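Local coordinates for protein phenol hydroxylase component phN (Pseudomonas stutzeri, PDB 3U52) that probably forms the diiron-bearing hydroxylase subunit of a multicomponent bacterial phenol hydroxylase, activating dioxygen to hydroxylate phenol, at residues F54-D59 against C131-I136; A74-F79 against Q146-H151; I262-W267 against K441-K446; W360-Y365 against Y372-Y377. All blocks are in the same frame, centred on the assembly; numbering follows the deposited sequence.

Interaction 1 of 4, residues F54-D59 against C131-I136; sequences FRLTMD and CQMQAI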
# COMPACT_ATOMS: atom_id res chain seq x y z
N PHE A 54 -23.79 14.53 -4.46
CA PHE A 54 -23.32 13.13 -4.48
C PHE A 54 -24.25 12.40 -3.54
O PHE A 54 -24.84 13.03 -2.64
CB PHE A 54 -21.86 12.99 -3.98
CG PHE A 54 -21.52 13.89 -2.82
CD1 PHE A 54 -21.78 13.51 -1.51
CD2 PHE A 54 -20.96 15.16 -3.04
CE1 PHE A 54 -21.46 14.41 -0.42
CE2 PHE A 54 -20.67 16.03 -2.00
CZ PHE A 54 -20.92 15.63 -0.67
N ARG A 55 -24.38 11.09 -3.74
CA ARG A 55 -25.31 10.26 -2.95
C ARG A 55 -24.59 9.08 -2.31
O ARG A 55 -24.75 7.95 -2.75
CB ARG A 55 -26.46 9.74 -3.81
CG ARG A 55 -27.34 10.82 -4.40
CD ARG A 55 -28.43 10.28 -5.31
NE ARG A 55 -29.34 11.38 -5.67
CZ ARG A 55 -29.17 12.22 -6.70
NH1 ARG A 55 -30.05 13.19 -6.91
NH2 ARG A 55 -28.14 12.10 -7.53
N LEU A 56 -23.85 9.35 -1.24
CA LEU A 56 -23.06 8.36 -0.56
C LEU A 56 -23.55 8.12 0.86
O LEU A 56 -23.41 8.98 1.73
CB LEU A 56 -21.63 8.88 -0.43
CG LEU A 56 -20.50 8.47 -1.35
CD1 LEU A 56 -19.27 9.19 -0.78
CD2 LEU A 56 -20.28 6.97 -1.33
N THR A 57 -24.11 6.96 1.12
CA THR A 57 -24.51 6.70 2.49
C THR A 57 -23.25 6.42 3.33
O THR A 57 -22.16 6.26 2.76
CB THR A 57 -25.53 5.57 2.58
OG1 THR A 57 -25.01 4.44 1.89
CG2 THR A 57 -26.85 6.00 1.95
N MET A 58 -23.37 6.44 4.66
CA MET A 58 -22.19 6.32 5.50
C MET A 58 -21.44 4.98 5.31
O MET A 58 -20.22 4.96 5.35
CB MET A 58 -22.49 6.56 6.97
CG MET A 58 -22.68 8.03 7.33
SD MET A 58 -21.38 9.12 6.68
CE MET A 58 -19.84 8.43 7.21
N ASP A 59 -22.17 3.88 5.11
CA ASP A 59 -21.56 2.54 4.94
C ASP A 59 -20.58 2.57 3.76
O ASP A 59 -19.44 2.17 3.90
CB ASP A 59 -22.64 1.44 4.75
CG ASP A 59 -23.59 1.71 3.57
OD1 ASP A 59 -24.25 2.77 3.54
OD2 ASP A 59 -23.70 0.88 2.63
N CYS A 131 -22.16 19.29 3.48
CA CYS A 131 -21.13 20.09 4.20
C CYS A 131 -20.37 19.27 5.21
O CYS A 131 -19.17 19.46 5.38
CB CYS A 131 -21.72 21.32 4.90
SG CYS A 131 -22.23 22.54 3.70
N GLN A 132 -21.07 18.38 5.90
CA GLN A 132 -20.42 17.54 6.91
C GLN A 132 -19.48 16.53 6.25
O GLN A 132 -18.45 16.18 6.81
CB GLN A 132 -21.43 16.79 7.72
CG GLN A 132 -22.24 17.67 8.70
CD GLN A 132 -23.30 16.84 9.42
OE1 GLN A 132 -23.29 15.59 9.36
NE2 GLN A 132 -24.25 17.51 10.03
N MET A 133 -19.86 15.97 5.12
CA MET A 133 -18.97 15.02 4.44
C MET A 133 -17.73 15.75 3.93
O MET A 133 -16.62 15.23 4.04
CB MET A 133 -19.67 14.32 3.32
CG MET A 133 -19.11 12.91 3.17
SD MET A 133 -20.03 11.96 1.88
CE MET A 133 -21.39 11.38 2.93
N GLN A 134 -17.91 17.00 3.46
CA GLN A 134 -16.78 17.84 3.10
C GLN A 134 -15.87 18.12 4.33
O GLN A 134 -14.66 17.95 4.27
CB GLN A 134 -17.22 19.13 2.40
CG GLN A 134 -16.06 20.05 2.19
CD GLN A 134 -15.92 20.53 0.78
OE1 GLN A 134 -16.83 20.42 -0.04
NE2 GLN A 134 -14.73 21.06 0.47
N ALA A 135 -16.47 18.46 5.46
CA ALA A 135 -15.69 18.67 6.68
C ALA A 135 -14.78 17.49 7.03
O ALA A 135 -13.57 17.67 7.33
CB ALA A 135 -16.63 18.98 7.87
N ILE A 136 -15.32 16.28 7.03
CA ILE A 136 -14.48 15.15 7.45
C ILE A 136 -13.43 14.81 6.33
O ILE A 136 -12.34 14.35 6.63
CB ILE A 136 -15.32 13.94 7.93
CG1 ILE A 136 -14.44 12.93 8.67
CG2 ILE A 136 -15.99 13.33 6.72
CD1 ILE A 136 -15.23 11.73 9.29

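Interaction 2 of 4, residues A74-F79 against Q146-H151; sequences AIFDAF and QHAMSH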
# COMPACT_ATOMS: atom_id res chain seq x y z
N ALA A 74 0.32 2.35 3.13
CA ALA A 74 1.29 1.32 2.67
C ALA A 74 2.38 1.98 1.85
O ALA A 74 3.55 1.64 1.99
CB ALA A 74 0.59 0.29 1.82
N ILE A 75 1.97 2.89 0.97
CA ILE A 75 2.91 3.62 0.10
C ILE A 75 3.77 4.56 0.95
O ILE A 75 5.01 4.65 0.74
CB ILE A 75 2.18 4.35 -1.05
CG1 ILE A 75 1.59 3.32 -2.02
CG2 ILE A 75 3.11 5.31 -1.81
CD1 ILE A 75 0.51 3.78 -2.97
N PHE A 76 3.14 5.28 1.89
CA PHE A 76 3.89 6.21 2.76
C PHE A 76 4.98 5.48 3.57
O PHE A 76 6.08 6.06 3.81
CB PHE A 76 2.96 6.92 3.77
CG PHE A 76 2.14 8.05 3.21
CD1 PHE A 76 2.38 8.56 1.94
CD2 PHE A 76 1.15 8.63 4.00
CE1 PHE A 76 1.59 9.64 1.44
CE2 PHE A 76 0.34 9.69 3.50
CZ PHE A 76 0.59 10.21 2.24
N ASP A 77 4.66 4.30 4.11
CA ASP A 77 5.63 3.53 4.87
C ASP A 77 6.77 3.03 3.98
O ASP A 77 7.90 2.97 4.45
CB ASP A 77 5.01 2.29 5.54
CG ASP A 77 3.99 2.63 6.61
OD1 ASP A 77 3.05 1.81 6.75
OD2 ASP A 77 4.11 3.66 7.34
N ALA A 78 6.47 2.63 2.75
CA ALA A 78 7.45 2.14 1.78
C ALA A 78 8.42 3.26 1.37
O ALA A 78 9.65 3.03 1.16
CB ALA A 78 6.75 1.62 0.53
N PHE A 79 7.85 4.44 1.19
CA PHE A 79 8.60 5.66 0.87
C PHE A 79 9.63 5.94 1.93
O PHE A 79 10.82 6.13 1.61
CB PHE A 79 7.62 6.84 0.70
CG PHE A 79 8.29 8.15 0.40
CD1 PHE A 79 8.61 8.50 -0.89
CD2 PHE A 79 8.56 9.06 1.43
CE1 PHE A 79 9.23 9.75 -1.18
CE2 PHE A 79 9.17 10.28 1.15
CZ PHE A 79 9.49 10.61 -0.15
N GLN A 146 0.06 15.89 7.10
CA GLN A 146 1.05 15.82 8.18
C GLN A 146 1.84 14.52 8.08
O GLN A 146 3.06 14.50 8.38
CB GLN A 146 0.43 15.85 9.57
CG GLN A 146 -0.37 17.10 9.89
CD GLN A 146 0.47 18.36 9.82
OE1 GLN A 146 1.60 18.41 10.34
NE2 GLN A 146 -0.09 19.41 9.21
N HIS A 147 1.17 13.44 7.70
CA HIS A 147 1.84 12.14 7.61
C HIS A 147 2.73 12.09 6.39
O HIS A 147 3.84 11.57 6.47
CB HIS A 147 0.80 11.00 7.67
CG HIS A 147 0.13 10.90 9.01
ND1 HIS A 147 -1.17 10.48 9.18
CD2 HIS A 147 0.61 11.11 10.25
CE1 HIS A 147 -1.47 10.48 10.46
NE2 HIS A 147 -0.41 10.86 11.13
N ALA A 148 2.28 12.71 5.28
CA ALA A 148 3.04 12.73 4.02
C ALA A 148 4.37 13.44 4.16
O ALA A 148 5.38 12.98 3.65
CB ALA A 148 2.23 13.39 2.86
N MET A 149 4.34 14.60 4.83
CA MET A 149 5.49 15.48 5.02
C MET A 149 6.42 15.02 6.14
O MET A 149 7.54 15.51 6.27
CB MET A 149 5.01 16.90 5.33
CG MET A 149 4.33 17.65 4.16
SD MET A 149 5.46 17.60 2.74
CE MET A 149 4.86 16.30 1.68
N SER A 150 5.96 14.05 6.92
CA SER A 150 6.65 13.65 8.11
C SER A 150 8.10 13.27 7.84
O SER A 150 9.00 13.68 8.55
CB SER A 150 5.94 12.46 8.73
OG SER A 150 6.42 12.30 10.05
N HIS A 151 8.30 12.51 6.78
CA HIS A 151 9.61 11.96 6.48
C HIS A 151 10.48 13.08 5.91
O HIS A 151 11.69 13.09 6.14
CB HIS A 151 9.47 10.79 5.48
CG HIS A 151 10.77 10.09 5.19
ND1 HIS A 151 11.38 9.25 6.10
CD2 HIS A 151 11.58 10.13 4.11
CE1 HIS A 151 12.49 8.76 5.57
NE2 HIS A 151 12.63 9.28 4.36

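Interaction 3 of 4, residues I262-W267 against K441-K446; sequences IDKWFW and KHEPEK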
# COMPACT_ATOMS: atom_id res chain seq x y z
N ILE A 262 -18.70 37.01 -5.55
CA ILE A 262 -17.86 36.49 -6.64
C ILE A 262 -16.72 37.51 -6.88
O ILE A 262 -15.55 37.15 -6.98
CB ILE A 262 -18.69 36.21 -7.90
CG1 ILE A 262 -19.55 34.92 -7.75
CG2 ILE A 262 -17.84 36.14 -9.15
CD1 ILE A 262 -20.56 34.71 -8.89
N ASP A 263 -17.05 38.79 -6.99
CA ASP A 263 -16.01 39.81 -7.21
C ASP A 263 -14.97 39.83 -6.08
O ASP A 263 -13.76 39.86 -6.37
CB ASP A 263 -16.66 41.19 -7.29
CG ASP A 263 -17.50 41.41 -8.56
OD1 ASP A 263 -18.32 42.37 -8.53
OD2 ASP A 263 -17.40 40.66 -9.57
N LYS A 264 -15.43 39.80 -4.82
CA LYS A 264 -14.50 39.76 -3.63
C LYS A 264 -13.60 38.49 -3.59
O LYS A 264 -12.36 38.57 -3.45
CB LYS A 264 -15.32 39.81 -2.34
CG LYS A 264 -14.48 39.68 -1.06
CD LYS A 264 -15.37 39.68 0.18
CE LYS A 264 -14.52 39.16 1.32
NZ LYS A 264 -15.35 39.22 2.60
N TRP A 265 -14.20 37.32 -3.78
CA TRP A 265 -13.48 36.09 -3.55
C TRP A 265 -12.68 35.71 -4.78
O TRP A 265 -11.67 35.05 -4.65
CB TRP A 265 -14.45 34.97 -3.11
CG TRP A 265 -14.81 35.28 -1.65
CD1 TRP A 265 -15.97 35.80 -1.20
CD2 TRP A 265 -13.92 35.19 -0.51
NE1 TRP A 265 -15.89 36.03 0.17
CE2 TRP A 265 -14.65 35.62 0.61
CE3 TRP A 265 -12.61 34.71 -0.32
CZ2 TRP A 265 -14.10 35.63 1.93
CZ3 TRP A 265 -12.04 34.74 0.99
CH2 TRP A 265 -12.80 35.19 2.09
N PHE A 266 -13.14 36.09 -5.96
CA PHE A 266 -12.24 36.02 -7.12
C PHE A 266 -10.96 36.74 -6.78
O PHE A 266 -9.86 36.18 -7.00
CB PHE A 266 -12.81 36.66 -8.41
CG PHE A 266 -11.77 36.77 -9.50
CD1 PHE A 266 -11.20 38.00 -9.81
CD2 PHE A 266 -11.31 35.59 -10.14
CE1 PHE A 266 -10.20 38.10 -10.78
CE2 PHE A 266 -10.31 35.69 -11.15
CZ PHE A 266 -9.74 36.94 -11.43
N TRP A 267 -11.08 37.97 -6.28
CA TRP A 267 -9.91 38.83 -6.14
C TRP A 267 -9.02 38.37 -4.97
O TRP A 267 -7.81 38.25 -5.12
CB TRP A 267 -10.27 40.32 -6.09
CG TRP A 267 -8.99 41.12 -6.12
CD1 TRP A 267 -8.34 41.68 -5.06
CD2 TRP A 267 -8.20 41.43 -7.28
NE1 TRP A 267 -7.20 42.29 -5.49
CE2 TRP A 267 -7.08 42.14 -6.84
CE3 TRP A 267 -8.33 41.15 -8.64
CZ2 TRP A 267 -6.07 42.61 -7.73
CZ3 TRP A 267 -7.34 41.62 -9.53
CH2 TRP A 267 -6.23 42.34 -9.07
N LYS A 441 -13.54 49.06 0.90
CA LYS A 441 -14.56 50.11 0.91
C LYS A 441 -15.95 49.58 1.20
O LYS A 441 -16.75 50.29 1.82
CB LYS A 441 -14.57 50.92 -0.39
CG LYS A 441 -13.29 51.75 -0.54
CD LYS A 441 -13.29 52.69 -1.73
CE LYS A 441 -13.81 52.02 -2.97
NZ LYS A 441 -13.46 52.90 -4.15
N HIS A 442 -16.23 48.35 0.77
CA HIS A 442 -17.51 47.72 1.09
C HIS A 442 -17.66 47.24 2.56
O HIS A 442 -18.78 47.22 3.07
CB HIS A 442 -17.86 46.63 0.06
CG HIS A 442 -19.29 46.17 0.13
ND1 HIS A 442 -19.66 44.95 0.66
CD2 HIS A 442 -20.44 46.79 -0.23
CE1 HIS A 442 -20.98 44.84 0.62
NE2 HIS A 442 -21.48 45.93 0.09
N GLU A 443 -16.55 46.89 3.24
CA GLU A 443 -16.57 46.33 4.60
C GLU A 443 -15.43 46.90 5.44
O GLU A 443 -14.60 46.12 6.00
CB GLU A 443 -16.48 44.79 4.57
CG GLU A 443 -17.58 44.11 3.86
CD GLU A 443 -17.37 42.57 3.80
OE1 GLU A 443 -18.11 41.89 4.58
OE2 GLU A 443 -16.47 42.06 3.03
N PRO A 444 -15.39 48.26 5.60
CA PRO A 444 -14.22 48.75 6.31
C PRO A 444 -14.11 48.26 7.73
O PRO A 444 -12.99 48.06 8.18
CB PRO A 444 -14.34 50.30 6.23
CG PRO A 444 -15.73 50.58 5.79
CD PRO A 444 -16.31 49.32 5.15
N GLU A 445 -15.25 48.11 8.43
CA GLU A 445 -15.32 47.71 9.85
C GLU A 445 -14.60 46.37 10.09
O GLU A 445 -14.08 46.09 11.18
CB GLU A 445 -16.78 47.58 10.31
CG GLU A 445 -17.63 48.91 10.20
CD GLU A 445 -18.18 49.22 8.76
OE1 GLU A 445 -18.44 50.43 8.49
OE2 GLU A 445 -18.37 48.29 7.92
N LYS A 446 -14.62 45.53 9.05
CA LYS A 446 -13.95 44.25 9.11
C LYS A 446 -12.45 44.42 8.89
O LYS A 446 -11.65 44.06 9.76
CB LYS A 446 -14.60 43.30 8.09
CG LYS A 446 -14.00 41.90 8.06
CD LYS A 446 -14.95 40.92 7.26
CE LYS A 446 -14.48 39.51 7.53
NZ LYS A 446 -15.41 38.46 7.04

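Interaction 4 of 4, residues W360-Y365 against Y372-Y377; sequences WMSEKY and YYRPRY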
# COMPACT_ATOMS: atom_id res chain seq x y z
N TRP A 360 14.17 28.93 -20.27
CA TRP A 360 12.75 28.45 -20.21
C TRP A 360 11.82 29.62 -19.91
O TRP A 360 10.81 29.81 -20.55
CB TRP A 360 12.59 27.34 -19.16
CG TRP A 360 11.14 26.80 -18.95
CD1 TRP A 360 10.54 25.81 -19.66
CD2 TRP A 360 10.19 27.21 -17.95
NE1 TRP A 360 9.26 25.57 -19.18
CE2 TRP A 360 9.03 26.42 -18.13
CE3 TRP A 360 10.22 28.14 -16.91
CZ2 TRP A 360 7.90 26.56 -17.31
CZ3 TRP A 360 9.07 28.29 -16.09
CH2 TRP A 360 7.95 27.49 -16.30
N MET A 361 12.19 30.45 -18.93
CA MET A 361 11.40 31.68 -18.66
C MET A 361 11.24 32.68 -19.82
O MET A 361 10.14 33.18 -20.01
CB MET A 361 11.94 32.43 -17.44
CG MET A 361 11.03 32.34 -16.25
SD MET A 361 11.74 31.49 -14.87
CE MET A 361 13.07 32.55 -14.38
N SER A 362 12.32 32.94 -20.57
CA SER A 362 12.29 33.78 -21.78
C SER A 362 11.26 33.26 -22.82
O SER A 362 10.49 34.03 -23.41
CB SER A 362 13.68 33.78 -22.43
OG SER A 362 14.65 34.27 -21.54
N GLU A 363 11.24 31.95 -23.03
CA GLU A 363 10.28 31.25 -23.88
C GLU A 363 8.82 31.29 -23.36
O GLU A 363 7.90 31.60 -24.10
CB GLU A 363 10.75 29.80 -24.04
CG GLU A 363 10.14 29.02 -25.16
CD GLU A 363 10.62 27.58 -25.10
OE1 GLU A 363 11.77 27.30 -25.57
OE2 GLU A 363 9.87 26.73 -24.54
N LYS A 364 8.62 31.01 -22.08
CA LYS A 364 7.26 31.08 -21.52
C LYS A 364 6.73 32.51 -21.34
O LYS A 364 5.52 32.72 -21.36
CB LYS A 364 7.17 30.28 -20.21
CG LYS A 364 7.47 28.74 -20.34
CD LYS A 364 6.56 28.06 -21.35
CE LYS A 364 6.90 26.59 -21.54
NZ LYS A 364 6.03 26.07 -22.63
N TYR A 365 7.64 33.47 -21.17
CA TYR A 365 7.33 34.88 -20.95
C TYR A 365 8.01 35.81 -22.00
O TYR A 365 8.89 36.62 -21.66
CB TYR A 365 7.72 35.28 -19.50
CG TYR A 365 6.91 34.54 -18.50
CD1 TYR A 365 7.39 33.36 -17.93
CD2 TYR A 365 5.64 34.97 -18.13
CE1 TYR A 365 6.62 32.63 -17.02
CE2 TYR A 365 4.89 34.24 -17.17
CZ TYR A 365 5.37 33.08 -16.65
OH TYR A 365 4.65 32.34 -15.73
N TYR A 372 12.09 42.90 -18.22
CA TYR A 372 11.90 43.35 -16.83
C TYR A 372 12.58 42.48 -15.80
O TYR A 372 12.91 42.99 -14.74
CB TYR A 372 10.41 43.48 -16.45
CG TYR A 372 9.63 44.41 -17.33
CD1 TYR A 372 8.69 43.92 -18.24
CD2 TYR A 372 9.84 45.76 -17.27
CE1 TYR A 372 7.95 44.79 -19.06
CE2 TYR A 372 9.14 46.65 -18.08
CZ TYR A 372 8.20 46.15 -18.98
OH TYR A 372 7.53 47.07 -19.77
N TYR A 373 12.77 41.18 -16.07
CA TYR A 373 13.20 40.28 -15.00
C TYR A 373 14.60 39.71 -15.09
O TYR A 373 15.33 39.69 -14.09
CB TYR A 373 12.08 39.24 -14.65
CG TYR A 373 10.76 39.95 -14.38
CD1 TYR A 373 9.68 39.87 -15.25
CD2 TYR A 373 10.61 40.77 -13.24
CE1 TYR A 373 8.50 40.58 -15.03
CE2 TYR A 373 9.42 41.46 -13.00
CZ TYR A 373 8.37 41.37 -13.88
OH TYR A 373 7.23 42.09 -13.58
N ARG A 374 15.01 39.27 -16.27
CA ARG A 374 16.37 38.78 -16.51
C ARG A 374 17.46 39.75 -15.97
O ARG A 374 18.37 39.30 -15.30
CB ARG A 374 16.57 38.46 -18.01
CG ARG A 374 17.93 37.81 -18.36
CD ARG A 374 17.98 37.51 -19.86
NE ARG A 374 17.30 36.27 -20.20
CZ ARG A 374 17.84 35.06 -20.04
NH1 ARG A 374 19.05 34.95 -19.53
NH2 ARG A 374 17.17 33.96 -20.40
N PRO A 375 17.35 41.07 -16.24
CA PRO A 375 18.37 42.00 -15.72
C PRO A 375 18.47 42.02 -14.18
O PRO A 375 19.53 42.26 -13.65
CB PRO A 375 17.90 43.37 -16.20
CG PRO A 375 16.71 43.16 -17.09
CD PRO A 375 16.34 41.74 -17.09
N ARG A 376 17.37 41.72 -13.47
CA ARG A 376 17.40 41.63 -12.02
C ARG A 376 18.33 40.51 -11.61
O ARG A 376 19.14 40.72 -10.71
CB ARG A 376 16.03 41.30 -11.45
CG ARG A 376 14.97 42.30 -11.82
CD ARG A 376 13.62 41.95 -11.10
NE ARG A 376 12.69 43.05 -11.39
CZ ARG A 376 11.59 43.31 -10.71
NH1 ARG A 376 11.22 42.52 -9.68
NH2 ARG A 376 10.85 44.35 -11.09
N TYR A 377 18.16 39.33 -12.22
CA TYR A 377 19.00 38.16 -11.87
C TYR A 377 20.47 38.39 -12.29
O TYR A 377 21.39 37.99 -11.59
CB TYR A 377 18.40 36.87 -12.44
CG TYR A 377 16.94 36.64 -11.96
CD1 TYR A 377 16.64 36.53 -10.59
CD2 TYR A 377 15.88 36.56 -12.87
CE1 TYR A 377 15.29 36.36 -10.14
CE2 TYR A 377 14.55 36.39 -12.44
CZ TYR A 377 14.27 36.31 -11.08
OH TYR A 377 12.98 36.14 -10.67

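Interaction 1 of 4, residues F54-D59 against C131-I136
Phe54 and Met133 reach past one another from facing segments, and the thioether of Met133 settles beside the aromatic ring in a Met-aromatic contact. The site joins the lead-in to helix 58-81 to helix 125-155, a helix of the diiron hydroxylase fold that supplies the iron ligands Glu138 and His141. Met133 SD lies 4.7 Å from the centroid of the Phe54 ring, 59° off the ring normal, an oblique placement. Its nearest ring atom is Phe54 CE1, which stands 3.7 Å from Met133 SD and also brushes Met133 CB. The ring reaches this position with CG set between the backbone N and the carbonyl carbon (chi1 38°).

Leu56 comes in across the same thioether, with Leu56 CD1 3.9 Å from Met133 SD. The sulfur is thus approached by an aromatic CH from one residue and a methyl from the other, an apolar setting without a hydrogen bond between the two segments. Met133 is extended as far as SD and then bends at chi3 (-85°), which carries its methyl to the backbone of the loop. Met58, in the first turn of helix 58-81, adds a looser touch, its SD 4.4 Å from Met133 CE.

Around the contact, Arg235 of helix 220-250 packs on Phe54 and Leu56, and Tyr61 on Leu56 and Met133. Gln134, next to Met133 in sequence, hydrogen-bonds through NE2 to the iron ligand Glu138. The closest approach between the segments is Met133 CE to the carbonyl oxygen Leu56 O, at 3.4 Å.

Interaction 2 of 4, residues A74-F79 against Q146-H151
Phe76 and Ala148 face each other across two helices that run almost parallel, with 11° between their directions and the axes of these segments 10.0 Å apart. The backbones come nearest at this pair, where Phe76 CA and Ala148 CA are separated by 6.7 Å; one turn on, Phe79 stands opposite His151. At the close pair the Phe76 ring lies against the backbone of helix 125-155 in a CH-pi contact: Ala148 CA sits over one face, 4.2 Å from the ring centroid and displaced toward the rim. The ring tip meets the methyl as well, Phe76 CZ to Ala148 CB being 3.6 Å. These helices belong to the helical bundle of the diiron hydroxylase, and Ala148 also lines a pocket holding xenon, together with Met149, Phe100 and Thr222. A leucine in place of Phe76 has no flat face to lay over Ala148 CA and would probably leave the two helices less closely packed at their nearest pair.

Further along, Phe79 swings CG anti to its backbone nitrogen (chi1 178°) and His151 does the same, which carries each ring toward the other helix. Their planes are 79° apart in an oblique pairing, and the nearest atoms, Phe79 CE2 and His151 CD2, are 3.8 Å apart. His151 NE2 hydrogen-bonds to His85 ND1, while the Phe79 ring also meets that of Tyr152.

Interaction 3 of 4, residues I262-W267 against K441-K446
Lys264 NZ donates to Glu443 OE2 in a salt bridge of 3.1 Å, received by the syn lone pair of the carboxylate oxygen, the side facing OE1. The ammonium is shared: it also forms salt bridges with Asp181 and Glu189, so three carboxylates gather round one buried amine. Lys446 approaches the same cluster, its NZ 4.5 Å from Lys264 NZ, and makes its own salt bridge to Asp181. The acidic groups would be expected to offset the closeness of the two amines and to stabilise both in their charged forms.

Lys264 reaches the site as a fully extended chain, starting with CG anti to the backbone N (chi1 176°). Glu443 reaches out nearly straight (chi2 176°), and the glutamate runs roughly perpendicular to the lysine. A methionine in place of Lys264 would probably leave the Glu443 carboxylate without its charged mate from this helix and deprive Asp181 and Glu189 of a shared counter-ion.

Beside the polar end, Lys264 CE lies over one face of the neighbouring Trp265 ring, 3.2 Å above the plane and displaced toward the rim. The indole is oriented in turn by a hydrogen bond from Trp265 NE1 to Glu189. Ile439 packs on the lysine chain from helix 434-442. Glu443 is the joint between that helix and helix 444-447, tying this turn of the YHS region to helix 254-283, with helices 173-184 and 187-216 supplying Asp181 and Glu189.

Interaction 4 of 4, residues W360-Y365 against Y372-Y377
Ser362 and Arg374 make the one close approach between these segments, a hydrogen bond of 2.8 Å from Arg374 NH2 to Ser362 OG. It is nearly straight, with an N-H...O angle of 176°, and the hydroxyl oxygen lies at the guanidinium edge, only 1° out of the plane. Arg374 runs extended through CG and CD and then bends at chi3 (-82°), which turns the flat group across to the other helix. Further polar partners fix both ends. Asp370 takes a salt bridge from Arg374 NE and a hydrogen bond with Ser362 OG, while Asp359 forms a second salt bridge at Arg374 NH2. The serine hydroxyl also bonds to Met358 O, in the turn before it.

Away from this network the two segments meet loosely. Both Ser362 and Arg374 are partly exposed, placing their bond on the solvent side. On the more buried side, Met361 and Tyr377 point toward the opposing segments, yet Met361 CE and Tyr377 CE2 come no nearer than 4.5 Å; Phe369 packs against both of them, as well as against Ser362 and Arg374.

The arrangement is that of an antiparallel helical hairpin: helix 355-364 ends at Lys364, Tyr365 begins the turn, and helix 369-385 returns beside it, the pair joined at the surface by an arginine-serine-aspartate network.

Interactions 1 and 2 hold the same two elements, helix 58-81 with its lead-in and helix 125-155, at points whose centres are 26 Å apart. Both are apolar: a methionine thioether serves the partly buried loop end, aromatic rings the buried parallel stretch. Interaction 3 is buried too, but polar, relying on shared charges where the YHS region meets helix 254-283. Interaction 4 lies at the surface, on the other side of the chain's centre from interaction 1, and connects neighbouring helices rather than distant parts of the sequence. Its arginine bonds to a neutral hydroxyl across the contact, whereas the lysine of interaction 3 meets a carboxylate.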